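Local atomic coordinates of cell division control protein Cdc48 (Mycobacterium smegmatis, PDB entry 5E7P), a protein that binds ADP in its two AAA modules and probably hydrolyses ATP. Residues A[564-578]-A[609-623]. Sequence-based numbering, arbitrary orientation.
Sequences EKAVRELFARARDSA and SLLTELDGIEPLRDV
The ring of F571 enters a hole on helix 602-617 lined by L610, E613, L614 and I617. CB of E613 lies over one ring face, 3.7 Å from the F571 centroid in a CH-pi contact, while I617 CG1 meets the ring edge at CD2 (3.6 Å). CD1 of L610 and CD2 of L614 approach obliquely near CE1 and CZ. E613 returns the fit as a knob among V567, R568, F571 and R575. The bend at chi2 (-56°) carries its carboxylate past the ring to F571 CB; the carboxylate plane stands 72° from that of the ring. E613 OE2 then takes a weak, salt-bridging hydrogen bond from R575 NH2 at 3.3 Å, near the guanidinium plane. A water accepting from R575 NE (2.7 Å) donates to E613 O and, weakly, to OE2, adding a bridge beside the direct one. The aliphatic part of R575 is used too, its CG resting on CD1 of both I617 and L620.

Segments 564-576 and 609-617 run nearly parallel (11°), their axes 9.5 Å apart at closest approach, as neighbouring helices on one side of the parallel sheet of this P-loop AAA module. V582 and L584 of strand 580-585 lie beneath, touching F571 and L610 respectively.

Toward the N-terminal ends, S609 OG donates to E564 OE2 (3.2 Å) from above the carboxylate plane; R568 NE reaches the same oxygen from that same face, although E564 is poorly ordered. At the other end, the type I turn I617-L620 is followed by a short loop to strand 623-629; A578 CB packs against the carboxylate of D622, just before that strand, and against CG2 of V623, its first residue, and D622 pairs through its backbone with S580.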
loop_
_atom_site.group_PDB
_atom_site.type_symbol
_atom_site.label_atom_id
_atom_site.label_comp_id
_atom_site.label_asym_id
_atom_site.label_seq_id
_atom_site.Cartn_x
_atom_site.Cartn_y
_atom_site.Cartn_z
ATOM N N GLU A 564 -20.724 3.175 15.081
ATOM C CA GLU A 564 -20.407 4.111 16.149
ATOM C C GLU A 564 -19.075 3.755 16.806
ATOM O O GLU A 564 -18.281 4.635 17.140
ATOM C CB GLU A 564 -21.536 4.137 17.185
ATOM C CG GLU A 564 -21.412 5.233 18.235
ATOM C CD GLU A 564 -20.560 4.818 19.421
ATOM O OE1 GLU A 564 -20.400 3.597 19.641
ATOM O OE2 GLU A 564 -20.052 5.716 20.131
ATOM N N LYS A 565 -18.834 2.459 16.986
ATOM C CA LYS A 565 -17.583 1.994 17.578
ATOM C C LYS A 565 -16.425 2.097 16.590
ATOM O O LYS A 565 -15.269 2.225 16.989
ATOM C CB LYS A 565 -17.727 0.561 18.096
ATOM C CG LYS A 565 -18.605 0.445 19.330
ATOM C CD LYS A 565 -18.844 -1.008 19.715
ATOM C CE LYS A 565 -19.780 -1.114 20.908
ATOM N NZ LYS A 565 -20.079 -2.531 21.245
ATOM N N ALA A 566 -16.737 2.042 15.300
ATOM C CA ALA A 566 -15.720 2.198 14.270
ATOM C C ALA A 566 -15.163 3.618 14.299
ATOM O O ALA A 566 -13.985 3.838 14.022
ATOM C CB ALA A 566 -16.295 1.877 12.898
ATOM N N VAL A 567 -16.023 4.576 14.632
ATOM C CA VAL A 567 -15.619 5.970 14.738
ATOM C C VAL A 567 -14.648 6.159 15.896
ATOM O O VAL A 567 -13.552 6.686 15.715
ATOM C CB VAL A 567 -16.832 6.902 14.938
ATOM C CG1 VAL A 567 -16.372 8.298 15.337
ATOM C CG2 VAL A 567 -17.678 6.951 13.675
ATOM N N ARG A 568 -15.059 5.724 17.085
ATOM C CA ARG A 568 -14.226 5.837 18.276
ATOM C C ARG A 568 -12.918 5.072 18.103
ATOM O O ARG A 568 -11.868 5.516 18.560
ATOM C CB ARG A 568 -14.978 5.342 19.516
ATOM C CG ARG A 568 -16.166 6.211 19.905
ATOM C CD ARG A 568 -16.718 5.850 21.279
ATOM N NE ARG A 568 -17.324 4.521 21.306
ATOM C CZ ARG A 568 -16.838 3.487 21.988
ATOM N NH1 ARG A 568 -15.734 3.624 22.708
ATOM N NH2 ARG A 568 -17.462 2.316 21.952
ATOM N N GLU A 569 -12.989 3.930 17.428
ATOM C CA GLU A 569 -11.806 3.133 17.132
ATOM C C GLU A 569 -10.821 3.917 16.272
ATOM O O GLU A 569 -9.637 4.018 16.598
ATOM C CB GLU A 569 -12.207 1.849 16.412
ATOM C CG GLU A 569 -11.040 1.042 15.886
ATOM C CD GLU A 569 -11.488 -0.146 15.055
ATOM O OE1 GLU A 569 -12.570 -0.701 15.340
ATOM O OE2 GLU A 569 -10.766 -0.519 14.110
ATOM N N LEU A 570 -11.330 4.472 15.177
ATOM C CA LEU A 570 -10.534 5.242 14.228
ATOM C C LEU A 570 -9.762 6.374 14.906
ATOM O O LEU A 570 -8.553 6.513 14.721
ATOM C CB LEU A 570 -11.446 5.805 13.135
ATOM C CG LEU A 570 -10.887 6.875 12.195
ATOM C CD1 LEU A 570 -9.749 6.321 11.359
ATOM C CD2 LEU A 570 -11.996 7.408 11.305
ATOM N N PHE A 571 -10.466 7.173 15.700
ATOM C CA PHE A 571 -9.848 8.306 16.373
ATOM C C PHE A 571 -8.888 7.874 17.471
ATOM O O PHE A 571 -7.830 8.479 17.643
ATOM C CB PHE A 571 -10.911 9.266 16.912
ATOM C CG PHE A 571 -11.525 10.135 15.851
ATOM C CD1 PHE A 571 -12.610 9.689 15.114
ATOM C CD2 PHE A 571 -11.000 11.390 15.576
ATOM C CE1 PHE A 571 -13.169 10.485 14.127
ATOM C CE2 PHE A 571 -11.554 12.190 14.592
ATOM C CZ PHE A 571 -12.641 11.737 13.867
ATOM N N ALA A 572 -9.250 6.820 18.200
ATOM C CA ALA A 572 -8.379 6.284 19.244
ATOM C C ALA A 572 -7.071 5.770 18.655
ATOM O O ALA A 572 -6.016 5.898 19.276
ATOM C CB ALA A 572 -9.080 5.178 20.031
ATOM N N ARG A 573 -7.141 5.190 17.460
ATOM C CA ARG A 573 -5.934 4.734 16.779
ATOM C C ARG A 573 -5.096 5.928 16.331
ATOM O O ARG A 573 -3.868 5.877 16.341
ATOM C CB ARG A 573 -6.266 3.857 15.570
ATOM C CG ARG A 573 -5.050 3.118 15.016
ATOM C CD ARG A 573 -5.230 2.702 13.562
ATOM N NE ARG A 573 -6.484 1.992 13.341
ATOM C CZ ARG A 573 -7.506 2.478 12.645
ATOM N NH1 ARG A 573 -7.420 3.677 12.087
ATOM N NH2 ARG A 573 -8.613 1.759 12.501
ATOM N N ALA A 574 -5.771 7.001 15.937
ATOM C CA ALA A 574 -5.090 8.202 15.478
ATOM C C ALA A 574 -4.383 8.894 16.637
ATOM O O ALA A 574 -3.230 9.308 16.515
ATOM C CB ALA A 574 -6.076 9.148 14.805
ATOM N N ARG A 575 -5.079 9.009 17.763
ATOM C CA ARG A 575 -4.500 9.609 18.961
ATOM C C ARG A 575 -3.268 8.840 19.429
ATOM O O ARG A 575 -2.263 9.437 19.815
ATOM C CB ARG A 575 -5.536 9.687 20.090
ATOM C CG ARG A 575 -6.488 10.869 19.983
ATOM C CD ARG A 575 -7.374 11.001 21.220
ATOM N NE ARG A 575 -8.658 10.321 21.061
ATOM C CZ ARG A 575 -8.956 9.138 21.593
ATOM N NH1 ARG A 575 -8.064 8.494 22.332
ATOM N NH2 ARG A 575 -10.153 8.603 21.389
ATOM N N ASP A 576 -3.349 7.512 19.382
ATOM C CA ASP A 576 -2.265 6.654 19.855
ATOM C C ASP A 576 -1.102 6.558 18.870
ATOM O O ASP A 576 -0.022 6.089 19.227
ATOM C CB ASP A 576 -2.791 5.250 20.178
ATOM C CG ASP A 576 -3.726 5.234 21.377
ATOM O OD1 ASP A 576 -3.701 6.196 22.174
ATOM O OD2 ASP A 576 -4.483 4.253 21.530
ATOM N N SER A 577 -1.322 7.003 17.637
ATOM C CA SER A 577 -0.310 6.875 16.591
ATOM C C SER A 577 0.287 8.214 16.158
ATOM O O SER A 577 1.042 8.267 15.188
ATOM C CB SER A 577 -0.895 6.163 15.369
ATOM O OG SER A 577 -1.482 4.927 15.733
ATOM N N ALA A 578 -0.053 9.281 16.880
ATOM C CA ALA A 578 0.402 10.637 16.562
ATOM C C ALA A 578 1.907 10.716 16.302
ATOM O O ALA A 578 2.684 10.035 16.971
ATOM C CB ALA A 578 0.011 11.588 17.677
ATOM N N SER A 609 -21.224 10.732 18.276
ATOM C CA SER A 609 -19.918 10.179 18.609
ATOM C C SER A 609 -18.835 10.906 17.822
ATOM O O SER A 609 -17.749 11.168 18.339
ATOM C CB SER A 609 -19.869 8.680 18.310
ATOM O OG SER A 609 -18.614 8.129 18.670
ATOM N N LEU A 610 -19.144 11.233 16.572
ATOM C CA LEU A 610 -18.210 11.950 15.712
ATOM C C LEU A 610 -17.890 13.333 16.279
ATOM O O LEU A 610 -16.724 13.717 16.382
ATOM C CB LEU A 610 -18.774 12.070 14.296
ATOM C CG LEU A 610 -17.832 12.648 13.244
ATOM C CD1 LEU A 610 -16.516 11.889 13.249
ATOM C CD2 LEU A 610 -18.479 12.598 11.867
ATOM N N LEU A 611 -18.933 14.070 16.655
ATOM C CA LEU A 611 -18.774 15.383 17.272
ATOM C C LEU A 611 -17.925 15.286 18.534
ATOM O O LEU A 611 -17.067 16.133 18.785
ATOM C CB LEU A 611 -20.141 15.986 17.610
ATOM C CG LEU A 611 -21.055 16.290 16.422
ATOM C CD1 LEU A 611 -22.426 16.750 16.891
ATOM C CD2 LEU A 611 -20.418 17.336 15.527
ATOM N N THR A 612 -18.172 14.241 19.320
ATOM C CA THR A 612 -17.420 13.994 20.543
ATOM C C THR A 612 -15.942 13.777 20.243
ATOM O O THR A 612 -15.077 14.337 20.913
ATOM C CB THR A 612 -17.966 12.763 21.306
ATOM O OG1 THR A 612 -19.352 12.962 21.613
ATOM C CG2 THR A 612 -17.187 12.539 22.597
ATOM N N GLU A 613 -15.660 12.962 19.230
ATOM C CA GLU A 613 -14.283 12.675 18.845
ATOM C C GLU A 613 -13.590 13.908 18.267
ATOM O O GLU A 613 -12.413 14.153 18.542
ATOM C CB GLU A 613 -14.229 11.515 17.848
ATOM C CG GLU A 613 -14.717 10.193 18.416
ATOM C CD GLU A 613 -13.959 9.780 19.664
ATOM O OE1 GLU A 613 -14.563 9.782 20.758
ATOM O OE2 GLU A 613 -12.760 9.448 19.550
ATOM N N LEU A 614 -14.319 14.682 17.469
ATOM C CA LEU A 614 -13.768 15.902 16.887
ATOM C C LEU A 614 -13.380 16.900 17.971
ATOM O O LEU A 614 -12.399 17.632 17.833
ATOM C CB LEU A 614 -14.763 16.543 15.918
ATOM C CG LEU A 614 -14.993 15.811 14.594
ATOM C CD1 LEU A 614 -16.053 16.518 13.785
ATOM C CD2 LEU A 614 -13.703 15.704 13.800
ATOM N N ASP A 615 -14.152 16.919 19.054
ATOM C CA ASP A 615 -13.893 17.841 20.153
ATOM C C ASP A 615 -12.704 17.400 20.997
ATOM O O ASP A 615 -12.070 18.218 21.660
ATOM C CB ASP A 615 -15.141 18.024 21.021
ATOM C CG ASP A 615 -16.258 18.761 20.294
ATOM O OD1 ASP A 615 -15.996 19.321 19.207
ATOM O OD2 ASP A 615 -17.395 18.788 20.813
ATOM N N GLY A 616 -12.403 16.106 20.971
ATOM C CA GLY A 616 -11.247 15.587 21.678
ATOM C C GLY A 616 -9.965 15.802 20.895
ATOM O O GLY A 616 -8.869 15.780 21.458
ATOM N N ILE A 617 -10.105 16.013 19.590
ATOM C CA ILE A 617 -8.962 16.214 18.703
ATOM C C ILE A 617 -8.554 17.689 18.655
ATOM O O ILE A 617 -7.378 18.015 18.470
ATOM C CB ILE A 617 -9.272 15.685 17.278
ATOM C CG1 ILE A 617 -9.446 14.166 17.310
ATOM C CG2 ILE A 617 -8.172 16.053 16.290
ATOM C CD1 ILE A 617 -8.246 13.429 17.864
ATOM N N GLU A 618 -9.536 18.568 18.846
ATOM C CA GLU A 618 -9.336 20.020 18.800
ATOM C C GLU A 618 -8.096 20.549 19.538
ATOM O O GLU A 618 -7.339 21.323 18.965
ATOM C CB GLU A 618 -10.607 20.755 19.259
ATOM C CG GLU A 618 -10.536 22.274 19.169
ATOM C CD GLU A 618 -9.998 22.923 20.435
ATOM O OE1 GLU A 618 -10.087 22.294 21.514
ATOM O OE2 GLU A 618 -9.480 24.060 20.349
ATOM N N PRO A 619 -7.872 20.135 20.799
ATOM C CA PRO A 619 -6.709 20.717 21.482
ATOM C C PRO A 619 -5.370 20.062 21.126
ATOM O O PRO A 619 -4.320 20.630 21.431
ATOM C CB PRO A 619 -7.028 20.480 22.959
ATOM C CG PRO A 619 -7.829 19.230 22.956
ATOM C CD PRO A 619 -8.664 19.280 21.704
ATOM N N LEU A 620 -5.405 18.892 20.496
ATOM C CA LEU A 620 -4.176 18.166 20.175
ATOM C C LEU A 620 -3.379 18.857 19.073
ATOM O O LEU A 620 -3.952 19.489 18.186
ATOM C CB LEU A 620 -4.489 16.725 19.765
ATOM C CG LEU A 620 -5.316 15.888 20.743
ATOM C CD1 LEU A 620 -5.446 14.458 20.242
ATOM C CD2 LEU A 620 -4.698 15.926 22.134
ATOM N N ARG A 621 -2.057 18.725 19.132
ATOM C CA ARG A 621 -1.176 19.364 18.159
ATOM C C ARG A 621 -0.616 18.387 17.133
ATOM O O ARG A 621 -0.184 18.791 16.055
ATOM C CB ARG A 621 -0.027 20.081 18.869
ATOM C CG ARG A 621 -0.483 21.243 19.731
ATOM C CD ARG A 621 0.664 22.182 20.070
ATOM N NE ARG A 621 0.169 23.425 20.652
ATOM C CZ ARG A 621 -0.087 24.521 19.949
ATOM N NH1 ARG A 621 0.121 24.530 18.639
ATOM N NH2 ARG A 621 -0.540 25.608 20.558
ATOM N N ASP A 622 -0.623 17.103 17.472
ATOM C CA ASP A 622 -0.057 16.083 16.598
ATOM C C ASP A 622 -1.132 15.273 15.873
ATOM O O ASP A 622 -0.851 14.219 15.309
ATOM C CB ASP A 622 0.877 15.160 17.387
ATOM C CG ASP A 622 0.358 14.852 18.783
ATOM O OD1 ASP A 622 -0.826 15.140 19.064
ATOM O OD2 ASP A 622 1.137 14.316 19.601
ATOM N N VAL A 623 -2.365 15.767 15.891
ATOM C CA VAL A 623 -3.447 15.113 15.160
ATOM C C VAL A 623 -4.261 16.125 14.364
ATOM O O VAL A 623 -4.780 17.092 14.920
ATOM C CB VAL A 623 -4.396 14.331 16.101
ATOM C CG1 VAL A 623 -5.524 13.699 15.305
ATOM C CG2 VAL A 623 -3.635 13.269 16.882
HETATM O O HOH W 1 -10.554 11.981 20.131
#